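Local coordinates for protein cellulase (Soil metagenome, PDB 5I2U) that probably hydrolyses the beta-1,4-glucosidic bonds of cellulose as a halotolerant family 5 glycoside hydrolase built on a TIM barrel, at residues Q77-D82 against G304-D309; R89-L94 against I126-A131; N162-F167 against H198-L203; V206-I211 against I240-P245; H222-T227 against G252-N257. All blocks are in the same frame, centred on the assembly; numbering follows the deposited sequence.

Contact 1. Residues Q77-D82 against G304-D309; sequences QWLADD and GNWTED
The backbones come closest where Trp78, on helix 73-81, meets Gly304 in the loop ahead of helix 313-325, with Trp78 CA and Gly304 CA 5.7 Å apart. A CB on Gly304 would collide with Trp78 CB. The indole of Trp78 carries most of the contact. Its CG stands anti to the backbone N (chi1 -175°), which puts one face of the ring under Gly304 and Asn305. Asn305 CA makes a CH-pi contact, 3.6 Å from the centroid of the six-membered ring of Trp78. Gly304 CA lies over the five-membered ring, and Asp82 CB covers the opposite face. The edge of Trp78 points at the face of Trp306. This is a T-shaped pair with planes at 79°, and Trp78 CD1 is 3.5 Å from Trp306 CE3. Leu79 CD2 meets the rim of Trp306 at CZ3 (3.8 Å), while Trp306 NE1 is bonded to Ser301 O. One water accepts from Trp78 NE1 and donates to Asp82 OD2 and Trp306 O. Asp82 OD2 also pairs with Arg319 of helix 313-325. The contact joins the first and last beta-alpha units of the TIM barrel: the helix after strand 57-61 packs on the loop after strand 281-286.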
# COMPACT_ATOMS: atom_id res chain seq x y z
N GLN A 77 14.60 7.71 1.36
CA GLN A 77 15.93 7.13 1.14
C GLN A 77 16.35 6.28 2.33
O GLN A 77 16.92 5.21 2.13
CB GLN A 77 17.00 8.21 0.91
CG GLN A 77 18.40 7.62 0.73
CD GLN A 77 19.47 8.65 0.47
OE1 GLN A 77 19.21 9.86 0.46
NE2 GLN A 77 20.70 8.18 0.27
N TRP A 78 16.10 6.76 3.55
CA TRP A 78 16.41 5.96 4.73
C TRP A 78 15.62 4.63 4.77
O TRP A 78 16.17 3.59 5.14
CB TRP A 78 16.22 6.76 6.03
CG TRP A 78 16.66 5.99 7.27
CD1 TRP A 78 15.85 5.39 8.20
CD2 TRP A 78 18.01 5.73 7.70
NE1 TRP A 78 16.60 4.78 9.17
CE2 TRP A 78 17.93 4.97 8.89
CE3 TRP A 78 19.28 6.07 7.19
CZ2 TRP A 78 19.08 4.54 9.59
CZ3 TRP A 78 20.42 5.64 7.88
CH2 TRP A 78 20.30 4.89 9.07
N LEU A 79 14.34 4.65 4.41
CA LEU A 79 13.55 3.41 4.34
C LEU A 79 14.10 2.45 3.30
O LEU A 79 14.08 1.24 3.51
CB LEU A 79 12.08 3.71 4.03
CG LEU A 79 11.31 4.38 5.19
CD1 LEU A 79 10.03 4.99 4.67
CD2 LEU A 79 11.02 3.39 6.31
N ALA A 80 14.57 3.00 2.18
CA ALA A 80 15.17 2.21 1.12
C ALA A 80 16.49 1.60 1.58
O ALA A 80 16.69 0.39 1.47
CB ALA A 80 15.38 3.05 -0.13
N ASP A 81 17.38 2.43 2.12
CA ASP A 81 18.75 2.02 2.46
C ASP A 81 18.84 1.18 3.73
O ASP A 81 19.44 0.12 3.71
CB ASP A 81 19.67 3.25 2.58
CG ASP A 81 19.85 3.97 1.26
OD1 ASP A 81 19.53 3.41 0.19
OD2 ASP A 81 20.33 5.12 1.28
N ASP A 82 18.26 1.65 4.83
CA ASP A 82 18.40 0.98 6.13
C ASP A 82 17.35 -0.11 6.39
O ASP A 82 17.70 -1.17 6.93
CB ASP A 82 18.37 2.01 7.25
CG ASP A 82 18.62 1.39 8.60
OD1 ASP A 82 19.69 0.79 8.80
OD2 ASP A 82 17.72 1.48 9.46
N GLY A 304 15.14 10.69 9.12
CA GLY A 304 15.65 9.32 9.24
C GLY A 304 16.77 9.20 10.26
O GLY A 304 16.78 9.92 11.25
N ASN A 305 17.72 8.31 9.98
CA ASN A 305 18.78 7.88 10.91
C ASN A 305 18.26 7.37 12.24
O ASN A 305 18.82 7.67 13.30
CB ASN A 305 19.80 9.00 11.12
CG ASN A 305 20.50 9.37 9.84
OD1 ASN A 305 21.60 8.88 9.57
ND2 ASN A 305 19.86 10.20 9.03
N TRP A 306 17.18 6.60 12.19
CA TRP A 306 16.53 6.11 13.41
C TRP A 306 17.40 5.01 14.01
O TRP A 306 17.47 3.91 13.48
CB TRP A 306 15.08 5.62 13.14
CG TRP A 306 14.26 6.61 12.35
CD1 TRP A 306 14.18 7.96 12.56
CD2 TRP A 306 13.46 6.33 11.20
NE1 TRP A 306 13.35 8.54 11.63
CE2 TRP A 306 12.89 7.56 10.78
CE3 TRP A 306 13.15 5.17 10.49
CZ2 TRP A 306 12.05 7.66 9.67
CZ3 TRP A 306 12.29 5.26 9.40
CH2 TRP A 306 11.76 6.51 9.00
N THR A 307 18.06 5.35 15.12
CA THR A 307 18.77 4.36 15.94
C THR A 307 17.74 3.43 16.62
O THR A 307 16.55 3.75 16.70
CB THR A 307 19.60 5.07 17.02
OG1 THR A 307 18.74 5.96 17.74
CG2 THR A 307 20.74 5.87 16.41
N GLU A 308 18.20 2.28 17.08
CA GLU A 308 17.30 1.29 17.70
C GLU A 308 16.37 1.79 18.79
O GLU A 308 15.26 1.30 18.91
CB GLU A 308 18.11 0.16 18.31
CG GLU A 308 19.16 0.57 19.36
CD GLU A 308 18.77 0.24 20.80
OE1 GLU A 308 17.57 0.08 21.10
OE2 GLU A 308 19.69 0.13 21.64
N ASP A 309 16.84 2.74 19.60
CA ASP A 309 16.03 3.32 20.70
C ASP A 309 14.82 4.15 20.21
O ASP A 309 13.88 4.36 20.96
CB ASP A 309 16.90 4.16 21.65
CG ASP A 309 17.72 5.23 20.92
OD1 ASP A 309 18.54 4.87 20.06
OD2 ASP A 309 17.57 6.42 21.22
O HOH W 1 16.21 2.51 11.16

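Contact 2. Residues R89-L94 against I126-A131; sequences RAAMGL and IIDFHA
Residues Arg89 to Gly93 and Ile126 to His130 are neighbouring parallel strands of the TIM barrel, the two strands of a beta-alpha-beta unit whose crossover is helix 104-120. Five backbone bonds join them. They run from Ala90 N to Ile126 O (2.9 Å) up to Leu94 N to His130 O (2.9 Å).

Arg89, Ala91, Asp128 and His130 share one face of the sheet. The Arg89 chain is extended, with CG anti to the backbone N (chi1 179°), and its CG passes Ile126 CB at 3.9 Å. The guanidinium then stacks flat on the Asp128 carboxylate, planes 13° apart. Asp128 OD2 lies over its centre, 3.1 Å from Arg89 NH2, so the attraction is of charges and no N-H points at it. The same OD2 accepts a nearly straight bond from His130 ND1 (2.6 Å, 170°). Ala91 CB lies beside that histidine, 3.6 Å from ND1. Met92 and Phe129 lie on the other face, where Met92 CE touches Phe129 CD1. Leu94, just past the strand, lays its CG over the Phe129 ring, 3.8 Å from the centroid.

The N-H groups of Arg89 are used elsewhere, on Glu159, Glu250, Asn162 and Ser60. A leucine in place of Arg89 would probably leave the carboxylates of Asp128, Glu159 and Glu250 without their shared positive partner. The chemistry is consistent with a charge network in the barrel core, in which one arginine serves several acids and Asp128 helps fix the rotation of the His130 ring.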
# COMPACT_ATOMS: atom_id res chain seq x y z
N ARG A 89 4.69 3.38 0.48
CA ARG A 89 3.30 3.77 0.20
C ARG A 89 3.06 5.16 0.75
O ARG A 89 3.42 5.44 1.91
CB ARG A 89 2.34 2.74 0.80
CG ARG A 89 0.85 2.99 0.63
CD ARG A 89 0.13 1.74 1.13
NE ARG A 89 -1.34 1.74 1.10
CZ ARG A 89 -2.16 1.86 2.15
NH1 ARG A 89 -1.70 2.12 3.38
NH2 ARG A 89 -3.47 1.76 1.96
N ALA A 90 2.50 6.00 -0.10
CA ALA A 90 2.14 7.37 0.24
C ALA A 90 0.64 7.42 0.50
O ALA A 90 -0.16 7.31 -0.43
CB ALA A 90 2.52 8.33 -0.89
N ALA A 91 0.26 7.59 1.77
CA ALA A 91 -1.13 7.55 2.16
C ALA A 91 -1.72 8.95 2.15
O ALA A 91 -1.68 9.66 3.15
CB ALA A 91 -1.27 6.90 3.54
N MET A 92 -2.29 9.32 1.00
CA MET A 92 -2.92 10.63 0.85
C MET A 92 -4.33 10.59 1.43
O MET A 92 -5.27 10.13 0.79
CB MET A 92 -2.94 11.07 -0.61
CG MET A 92 -3.28 12.55 -0.76
SD MET A 92 -3.48 13.04 -2.48
CE MET A 92 -5.07 12.31 -2.86
N GLY A 93 -4.44 11.03 2.67
CA GLY A 93 -5.69 11.18 3.39
C GLY A 93 -6.78 11.92 2.67
O GLY A 93 -6.58 13.06 2.23
N LEU A 94 -7.94 11.26 2.56
CA LEU A 94 -9.17 11.88 2.06
C LEU A 94 -10.20 12.10 3.18
O LEU A 94 -11.31 12.49 2.90
CB LEU A 94 -9.76 11.04 0.92
CG LEU A 94 -9.34 11.33 -0.53
CD1 LEU A 94 -10.01 12.55 -1.16
CD2 LEU A 94 -7.82 11.40 -0.63
N ILE A 126 3.65 3.37 -4.04
CA ILE A 126 2.21 3.28 -4.15
C ILE A 126 1.66 4.66 -3.88
O ILE A 126 1.97 5.25 -2.86
CB ILE A 126 1.59 2.25 -3.16
CG1 ILE A 126 2.07 0.83 -3.50
CG2 ILE A 126 0.06 2.28 -3.21
CD1 ILE A 126 1.82 -0.18 -2.39
N ILE A 127 0.85 5.16 -4.81
CA ILE A 127 0.13 6.41 -4.63
C ILE A 127 -1.27 6.03 -4.18
O ILE A 127 -2.07 5.57 -4.98
CB ILE A 127 0.09 7.27 -5.92
CG1 ILE A 127 1.52 7.65 -6.35
CG2 ILE A 127 -0.69 8.55 -5.68
CD1 ILE A 127 1.60 8.27 -7.72
N ASP A 128 -1.53 6.24 -2.89
CA ASP A 128 -2.72 5.72 -2.22
C ASP A 128 -3.72 6.86 -1.90
O ASP A 128 -3.44 7.77 -1.13
CB ASP A 128 -2.30 4.88 -0.99
CG ASP A 128 -3.40 4.74 0.08
OD1 ASP A 128 -4.61 4.64 -0.26
OD2 ASP A 128 -3.04 4.71 1.28
N PHE A 129 -4.89 6.74 -2.52
CA PHE A 129 -6.03 7.61 -2.34
C PHE A 129 -6.69 7.09 -1.10
O PHE A 129 -7.52 6.19 -1.15
CB PHE A 129 -6.92 7.48 -3.58
CG PHE A 129 -7.97 8.52 -3.70
CD1 PHE A 129 -7.66 9.77 -4.22
CD2 PHE A 129 -9.28 8.23 -3.34
CE1 PHE A 129 -8.65 10.74 -4.35
CE2 PHE A 129 -10.28 9.18 -3.47
CZ PHE A 129 -9.96 10.44 -3.97
N HIS A 130 -6.28 7.66 0.03
CA HIS A 130 -6.51 7.08 1.34
C HIS A 130 -7.89 7.48 1.89
O HIS A 130 -8.01 8.32 2.79
CB HIS A 130 -5.36 7.43 2.28
CG HIS A 130 -5.21 6.50 3.44
ND1 HIS A 130 -4.47 5.34 3.38
CD2 HIS A 130 -5.69 6.58 4.70
CE1 HIS A 130 -4.50 4.74 4.55
NE2 HIS A 130 -5.24 5.47 5.37
N ALA A 131 -8.91 6.85 1.31
CA ALA A 131 -10.30 7.14 1.57
C ALA A 131 -10.98 5.93 2.19
O ALA A 131 -10.60 4.78 1.92
CB ALA A 131 -11.00 7.46 0.26

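Contact 3. Residues N162-F167 against H198-L203; sequences NEPDYF and HWDQDL
Pro164 O and Trp199 N form a backbone bond of 2.9 Å, and beside it His198 N donates to Asp165 O (3.0 Å). These two bonds tie the backbones. The chain at His198, Trp199 and Asp200 has positive phi at each residue, a short left-handed turn. The tight part lies inward, round Asn162, Glu163 and Asp200. Asp200 OD2 comes within 2.6 Å of Asn162 O, and Asp200 OD1 accepts from Ser196 N. Trp199 CG is anti to its carbonyl carbon (chi1 -51°), which swings the indole to Glu163 and Asp165. Glu163 OE1 sits at the indole edge, 3.3 Å from Trp199 CD1. Glu163 OE2 is bonded to His222. Asn162, Glu163 and Pro164 form the Asn-Glu-Pro signature just after the fourth barrel strand. In family 5 relatives this glutamate is the acid/base, and Glu163 probably has that role here; a glycerol lies beside it.

The outer side is looser and wetter. The six-membered edge of Trp199 meets the face of the exposed Tyr166 in an offset edge-to-face pair, centroids 5.5 Å apart. A water accepts from Trp199 NE1 (2.9 Å) and donates to Asp165 OD2. Replacing Trp199 with an alanine would probably cost this water one anchor and leave the Tyr166 ring less restrained.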
# COMPACT_ATOMS: atom_id res chain seq x y z
N ASN A 162 -8.31 3.26 -0.67
CA ASN A 162 -7.66 2.58 0.45
C ASN A 162 -8.50 1.47 1.08
O ASN A 162 -8.18 0.29 0.97
CB ASN A 162 -7.27 3.59 1.52
CG ASN A 162 -6.84 2.93 2.84
OD1 ASN A 162 -6.10 1.96 2.84
ND2 ASN A 162 -7.33 3.44 3.94
N GLU A 163 -9.58 1.86 1.74
CA GLU A 163 -10.38 0.94 2.53
C GLU A 163 -11.84 1.35 2.43
O GLU A 163 -12.32 2.12 3.26
CB GLU A 163 -9.92 0.94 3.99
CG GLU A 163 -8.76 -0.00 4.29
CD GLU A 163 -8.40 -0.08 5.76
OE1 GLU A 163 -8.92 0.70 6.58
OE2 GLU A 163 -7.56 -0.91 6.10
N PRO A 164 -12.53 0.87 1.39
CA PRO A 164 -13.97 1.00 1.40
C PRO A 164 -14.52 0.24 2.62
O PRO A 164 -14.09 -0.90 2.86
CB PRO A 164 -14.41 0.34 0.09
CG PRO A 164 -13.18 0.11 -0.72
CD PRO A 164 -12.02 0.12 0.23
N ASP A 165 -15.40 0.88 3.39
CA ASP A 165 -16.01 0.24 4.57
C ASP A 165 -17.40 -0.35 4.24
O ASP A 165 -17.49 -1.50 3.80
CB ASP A 165 -15.99 1.13 5.84
CG ASP A 165 -16.41 2.58 5.60
OD1 ASP A 165 -17.17 2.86 4.63
OD2 ASP A 165 -15.99 3.45 6.39
N TYR A 166 -18.47 0.44 4.42
CA TYR A 166 -19.84 -0.08 4.38
C TYR A 166 -20.46 0.20 3.00
O TYR A 166 -21.15 1.21 2.77
CB TYR A 166 -20.65 0.53 5.53
CG TYR A 166 -19.91 0.51 6.86
CD1 TYR A 166 -19.85 -0.65 7.64
CD2 TYR A 166 -19.26 1.65 7.33
CE1 TYR A 166 -19.17 -0.67 8.86
CE2 TYR A 166 -18.58 1.65 8.54
CZ TYR A 166 -18.54 0.49 9.30
OH TYR A 166 -17.85 0.50 10.49
N PHE A 167 -20.14 -0.69 2.07
CA PHE A 167 -20.58 -0.62 0.68
C PHE A 167 -20.80 -2.03 0.19
O PHE A 167 -20.23 -2.99 0.74
CB PHE A 167 -19.51 0.02 -0.22
CG PHE A 167 -19.25 1.47 0.07
CD1 PHE A 167 -18.30 1.84 1.02
CD2 PHE A 167 -19.91 2.46 -0.64
CE1 PHE A 167 -18.05 3.18 1.28
CE2 PHE A 167 -19.66 3.81 -0.39
CZ PHE A 167 -18.72 4.17 0.57
N HIS A 198 -15.45 -3.65 3.52
CA HIS A 198 -14.99 -4.11 4.83
C HIS A 198 -13.47 -4.10 4.92
O HIS A 198 -12.85 -5.09 5.30
CB HIS A 198 -15.61 -5.47 5.20
CG HIS A 198 -17.09 -5.40 5.42
ND1 HIS A 198 -18.01 -5.85 4.50
CD2 HIS A 198 -17.81 -4.89 6.44
CE1 HIS A 198 -19.23 -5.64 4.95
NE2 HIS A 198 -19.14 -5.06 6.13
N TRP A 199 -12.88 -2.95 4.58
CA TRP A 199 -11.45 -2.69 4.75
C TRP A 199 -10.60 -3.68 3.98
O TRP A 199 -9.65 -4.25 4.51
CB TRP A 199 -11.12 -2.65 6.26
CG TRP A 199 -12.06 -1.73 6.98
CD1 TRP A 199 -12.01 -0.37 6.99
CD2 TRP A 199 -13.25 -2.10 7.70
NE1 TRP A 199 -13.06 0.14 7.72
CE2 TRP A 199 -13.84 -0.90 8.17
CE3 TRP A 199 -13.86 -3.32 8.02
CZ2 TRP A 199 -15.01 -0.89 8.94
CZ3 TRP A 199 -15.02 -3.32 8.79
CH2 TRP A 199 -15.59 -2.10 9.24
N ASP A 200 -10.97 -3.89 2.72
CA ASP A 200 -10.33 -4.87 1.84
C ASP A 200 -10.31 -6.29 2.44
O ASP A 200 -9.28 -6.97 2.41
CB ASP A 200 -8.92 -4.42 1.44
CG ASP A 200 -8.86 -2.94 1.08
OD1 ASP A 200 -9.65 -2.50 0.22
OD2 ASP A 200 -8.01 -2.23 1.67
N GLN A 201 -11.45 -6.72 2.99
CA GLN A 201 -11.65 -8.10 3.46
C GLN A 201 -12.59 -8.93 2.57
O GLN A 201 -12.57 -10.15 2.65
CB GLN A 201 -12.17 -8.11 4.89
CG GLN A 201 -11.19 -7.56 5.92
CD GLN A 201 -11.82 -7.29 7.27
OE1 GLN A 201 -12.87 -7.84 7.59
NE2 GLN A 201 -11.20 -6.41 8.05
N ASP A 202 -13.38 -8.28 1.71
CA ASP A 202 -14.40 -8.99 0.92
C ASP A 202 -13.90 -9.45 -0.44
O ASP A 202 -14.53 -9.18 -1.46
CB ASP A 202 -15.66 -8.12 0.78
CG ASP A 202 -16.32 -7.85 2.10
OD1 ASP A 202 -15.99 -8.55 3.08
OD2 ASP A 202 -17.17 -6.94 2.18
N LEU A 203 -12.80 -10.18 -0.44
CA LEU A 203 -12.24 -10.75 -1.66
C LEU A 203 -13.14 -11.84 -2.24
O LEU A 203 -13.16 -12.03 -3.45
CB LEU A 203 -10.85 -11.33 -1.39
CG LEU A 203 -9.73 -10.36 -1.02
CD1 LEU A 203 -8.50 -11.15 -0.63
CD2 LEU A 203 -9.41 -9.41 -2.16
O HOH W 2 -13.86 2.85 8.37

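Contact 4. Residues V206-I211 against I240-P245; sequences VAEDPI and IAKGIP
Ala207 and Lys242 mark the closest backbone approach, 6.2 Å between their CA atoms, where the ends of two helices meet on the outside of the TIM barrel. Helix 203-208 precedes strand 217-224 and helix 230-241 follows it. Helix 230-241 ends in a Schellman motif. Gly243 takes positive phi as its C-prime residue, Gly243 N bonds to Ile240 O (3.0 Å), and Ile244 N reaches back to Ala239 O. This turn sends the chain inward and brings Ile244 up to the other helix.

The apolar contacts centre on Ile244. Its CG1 is anti to the carbonyl carbon (chi1 -55°) and its CG2 anti to the backbone N, which sends CG1 and CD1 to Ala207 and Pro210 and CG2 to Val206. Ile244 CG2 goes to Val206 CG1 at 3.8 Å. Ile244 CG1 lies against Ala207 CA at 3.8 Å, and its CD1 reaches Pro210 CB at 4.1 Å. Val206 and Ile244 both also touch Tyr219 of strand 217-224, which puts this apolar patch between the helix ends and the barrel wall. Nearer the surface, the aliphatic part of Lys242 runs past Ala207, with CD 3.8 Å from Ala207 CB.

No hydrogen bond crosses between the segments. The polar part is one charge pair on the exposed side. The Lys242 chain is extended beyond CG, while the Glu208 chain bends at chi2 (-72°) to turn its carboxylate back toward it. The salt bridge is long: Glu208 OE2 and Lys242 NZ stand 3.7 Å apart.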
# COMPACT_ATOMS: atom_id res chain seq x y z
N VAL A 206 -15.37 -10.17 -4.57
CA VAL A 206 -14.55 -9.92 -5.77
C VAL A 206 -14.42 -11.20 -6.62
O VAL A 206 -14.53 -11.14 -7.84
CB VAL A 206 -13.14 -9.36 -5.39
CG1 VAL A 206 -12.16 -9.37 -6.57
CG2 VAL A 206 -13.27 -7.96 -4.79
N ALA A 207 -14.18 -12.33 -5.96
CA ALA A 207 -14.05 -13.63 -6.63
C ALA A 207 -15.27 -13.97 -7.50
O ALA A 207 -15.12 -14.42 -8.63
CB ALA A 207 -13.80 -14.74 -5.61
N GLU A 208 -16.46 -13.70 -6.96
CA GLU A 208 -17.73 -13.93 -7.65
C GLU A 208 -18.05 -12.96 -8.80
O GLU A 208 -18.73 -13.34 -9.74
CB GLU A 208 -18.88 -13.93 -6.64
CG GLU A 208 -18.97 -15.23 -5.84
CD GLU A 208 -19.47 -16.38 -6.69
OE1 GLU A 208 -20.64 -16.32 -7.14
OE2 GLU A 208 -18.70 -17.35 -6.92
N ASP A 209 -17.55 -11.72 -8.71
CA ASP A 209 -17.85 -10.65 -9.66
C ASP A 209 -16.61 -9.75 -9.94
O ASP A 209 -16.60 -8.57 -9.60
CB ASP A 209 -19.02 -9.84 -9.08
CG ASP A 209 -19.53 -8.74 -10.02
OD1 ASP A 209 -19.41 -8.85 -11.26
OD2 ASP A 209 -20.10 -7.76 -9.49
N PRO A 210 -15.57 -10.30 -10.58
CA PRO A 210 -14.36 -9.50 -10.82
C PRO A 210 -14.50 -8.50 -11.95
O PRO A 210 -15.39 -8.62 -12.79
CB PRO A 210 -13.31 -10.56 -11.20
CG PRO A 210 -14.10 -11.65 -11.82
CD PRO A 210 -15.39 -11.70 -11.02
N ILE A 211 -13.57 -7.54 -11.99
CA ILE A 211 -13.49 -6.59 -13.10
C ILE A 211 -12.88 -7.30 -14.31
O ILE A 211 -11.83 -7.94 -14.20
CB ILE A 211 -12.62 -5.36 -12.73
CG1 ILE A 211 -13.18 -4.65 -11.49
CG2 ILE A 211 -12.57 -4.36 -13.88
CD1 ILE A 211 -12.23 -3.66 -10.85
N ILE A 240 -7.54 -16.23 -4.54
CA ILE A 240 -6.38 -16.50 -5.41
C ILE A 240 -6.61 -17.73 -6.31
O ILE A 240 -6.25 -17.70 -7.49
CB ILE A 240 -5.07 -16.71 -4.59
CG1 ILE A 240 -4.66 -15.42 -3.87
CG2 ILE A 240 -3.93 -17.18 -5.49
CD1 ILE A 240 -3.78 -15.64 -2.66
N ALA A 241 -7.19 -18.79 -5.73
CA ALA A 241 -7.56 -20.02 -6.47
C ALA A 241 -8.58 -19.74 -7.59
O ALA A 241 -8.45 -20.30 -8.69
CB ALA A 241 -8.11 -21.07 -5.51
N LYS A 242 -9.54 -18.86 -7.33
CA LYS A 242 -10.47 -18.40 -8.37
C LYS A 242 -9.90 -17.31 -9.30
O LYS A 242 -10.66 -16.63 -9.99
CB LYS A 242 -11.78 -17.94 -7.73
CG LYS A 242 -12.52 -19.03 -6.99
CD LYS A 242 -13.79 -18.50 -6.35
CE LYS A 242 -14.61 -19.61 -5.71
NZ LYS A 242 -15.92 -19.09 -5.23
N GLY A 243 -8.58 -17.15 -9.34
CA GLY A 243 -7.92 -16.21 -10.27
C GLY A 243 -7.90 -14.73 -9.88
O GLY A 243 -7.78 -13.88 -10.76
N ILE A 244 -8.00 -14.43 -8.59
CA ILE A 244 -7.93 -13.05 -8.09
C ILE A 244 -6.49 -12.73 -7.63
O ILE A 244 -6.02 -13.33 -6.65
CB ILE A 244 -8.92 -12.83 -6.93
CG1 ILE A 244 -10.36 -13.22 -7.35
CG2 ILE A 244 -8.89 -11.39 -6.45
CD1 ILE A 244 -10.87 -12.57 -8.62
N PRO A 245 -5.79 -11.81 -8.33
CA PRO A 245 -4.50 -11.38 -7.82
C PRO A 245 -4.65 -10.54 -6.55
O PRO A 245 -5.54 -9.69 -6.48
CB PRO A 245 -3.91 -10.53 -8.97
CG PRO A 245 -4.84 -10.70 -10.13
CD PRO A 245 -6.15 -11.06 -9.55

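Contact 5. Residues H222-T227 against G252-N257; sequences HFYAAT and GGSEAN
Thr227 OG1 accepts from Ala256 N at 2.7 Å, the shortest polar bond between the segments. Thr227 OG1 is anti to its own carbonyl carbon (chi1 -54°), which turns it toward residues 252-257, while CG2 lies 3.9 Å from Ala256 CB. Three backbone bonds complete the pairing. Gly252 N donates to Phe223 O (3.0 Å). Gly252 O is gripped twice, by Ala225 N at 2.8 Å and by a C-H contact from Tyr224 CA. Ala226 N reaches Ser254 O (3.2 Å).

The Tyr224 ring lies over the Gly252 backbone, with Gly252 N above one face. A CB on Gly252 would clash with Tyr224 CE2. Ser254 OG sits at the ring edge, 3.5 Å from Tyr224 CD2, and itself donates to Glu255 O. Ala226 CB packs on Glu255 CG. Beyond the segments, Tyr224 OH is bonded to Glu250, and the Phe223 ring stacks on Tyr270 of helix 264-276.

A glycerol, probably from the crystallisation liquor, lies near Tyr224. The parallel bridge of Tyr224 with Gly252 and the loops above it form the C-terminal rim of TIM-barrel strands six and seven, which in family 5 relatives borders the substrate cleft.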
# COMPACT_ATOMS: atom_id res chain seq x y z
N HIS A 222 -6.16 -6.10 3.47
CA HIS A 222 -5.55 -5.53 4.67
C HIS A 222 -5.81 -6.42 5.89
O HIS A 222 -6.94 -6.82 6.15
CB HIS A 222 -6.09 -4.13 4.95
CG HIS A 222 -5.69 -3.11 3.93
ND1 HIS A 222 -5.99 -1.78 4.07
CD2 HIS A 222 -5.00 -3.21 2.76
CE1 HIS A 222 -5.51 -1.10 3.04
NE2 HIS A 222 -4.91 -1.94 2.23
N PHE A 223 -4.75 -6.72 6.64
CA PHE A 223 -4.88 -7.49 7.88
C PHE A 223 -4.10 -6.83 9.01
O PHE A 223 -3.10 -6.17 8.78
CB PHE A 223 -4.40 -8.94 7.68
CG PHE A 223 -2.92 -9.07 7.54
CD1 PHE A 223 -2.10 -9.14 8.67
CD2 PHE A 223 -2.34 -9.14 6.29
CE1 PHE A 223 -0.73 -9.24 8.54
CE2 PHE A 223 -0.96 -9.26 6.16
CZ PHE A 223 -0.16 -9.31 7.28
N TYR A 224 -4.56 -7.08 10.23
CA TYR A 224 -3.94 -6.63 11.47
C TYR A 224 -3.92 -7.87 12.35
O TYR A 224 -4.97 -8.39 12.75
CB TYR A 224 -4.69 -5.45 12.08
CG TYR A 224 -4.30 -4.22 11.32
CD1 TYR A 224 -4.92 -3.90 10.11
CD2 TYR A 224 -3.22 -3.44 11.73
CE1 TYR A 224 -4.51 -2.80 9.36
CE2 TYR A 224 -2.82 -2.34 11.00
CZ TYR A 224 -3.46 -2.02 9.81
OH TYR A 224 -3.06 -0.94 9.08
N ALA A 225 -2.71 -8.37 12.58
CA ALA A 225 -2.50 -9.74 13.04
C ALA A 225 -3.08 -10.07 14.41
O ALA A 225 -3.40 -11.24 14.68
CB ALA A 225 -1.02 -10.09 12.98
N ALA A 226 -3.24 -9.07 15.28
CA ALA A 226 -3.80 -9.30 16.62
C ALA A 226 -5.34 -9.36 16.64
O ALA A 226 -5.92 -9.70 17.66
CB ALA A 226 -3.30 -8.24 17.58
N THR A 227 -5.99 -9.01 15.52
CA THR A 227 -7.44 -9.00 15.41
C THR A 227 -7.95 -10.07 14.44
O THR A 227 -8.82 -10.87 14.79
CB THR A 227 -7.93 -7.63 14.91
OG1 THR A 227 -7.40 -6.61 15.76
CG2 THR A 227 -9.46 -7.55 14.90
N GLY A 252 -0.46 -4.87 9.50
CA GLY A 252 0.29 -4.71 10.74
C GLY A 252 0.16 -5.83 11.75
O GLY A 252 -0.64 -6.77 11.57
N GLY A 253 0.99 -5.74 12.79
CA GLY A 253 1.00 -6.69 13.90
C GLY A 253 0.11 -6.28 15.04
O GLY A 253 -0.23 -7.11 15.89
N SER A 254 -0.28 -5.01 15.05
CA SER A 254 -1.19 -4.47 16.07
C SER A 254 -2.63 -5.02 15.90
O SER A 254 -2.88 -5.88 15.05
CB SER A 254 -1.19 -2.94 15.98
OG SER A 254 -1.89 -2.51 14.81
N GLU A 255 -3.56 -4.50 16.70
CA GLU A 255 -4.99 -4.77 16.50
C GLU A 255 -5.53 -3.85 15.39
O GLU A 255 -4.84 -2.91 14.98
CB GLU A 255 -5.78 -4.62 17.82
CG GLU A 255 -5.29 -5.55 18.94
CD GLU A 255 -6.09 -5.44 20.24
OE1 GLU A 255 -7.29 -5.06 20.23
OE2 GLU A 255 -5.51 -5.74 21.31
N ALA A 256 -6.75 -4.12 14.93
CA ALA A 256 -7.32 -3.45 13.74
C ALA A 256 -7.47 -1.93 13.85
O ALA A 256 -7.34 -1.21 12.85
CB ALA A 256 -8.66 -4.08 13.37
N ASN A 257 -7.70 -1.43 15.06
CA ASN A 257 -7.73 0.02 15.28
C ASN A 257 -6.35 0.73 15.24
O ASN A 257 -6.29 1.96 15.30
CB ASN A 257 -8.50 0.36 16.57
CG ASN A 257 -7.77 -0.06 17.84
OD1 ASN A 257 -6.81 -0.82 17.82
ND2 ASN A 257 -8.25 0.44 18.97

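How the contacts relate
Contact 2 lies nearest the centre of the chain and is wholly buried. Contacts 1, 3, 4 and 5 lie farther out, and contacts 3 and 4 are only partly buried. Contacts 2 and 5 both reach the barrel sheet, while contact 4 joins outer helix ends and contact 1 joins helix 73-81 to the loop before the C-terminal helix 313-325. Contacts 2, 3 and 5 meet one another: Arg89 bonds to Asn162, and Glu163 bonds to His222. Their chemistry is largely polar, as suits a barrel mouth. Contact 1 is mainly aromatic and contact 4 mainly aliphatic. Contacts 1 and 4 lie on opposite sides of the chain's centre, their nearest atoms about 24 Å apart.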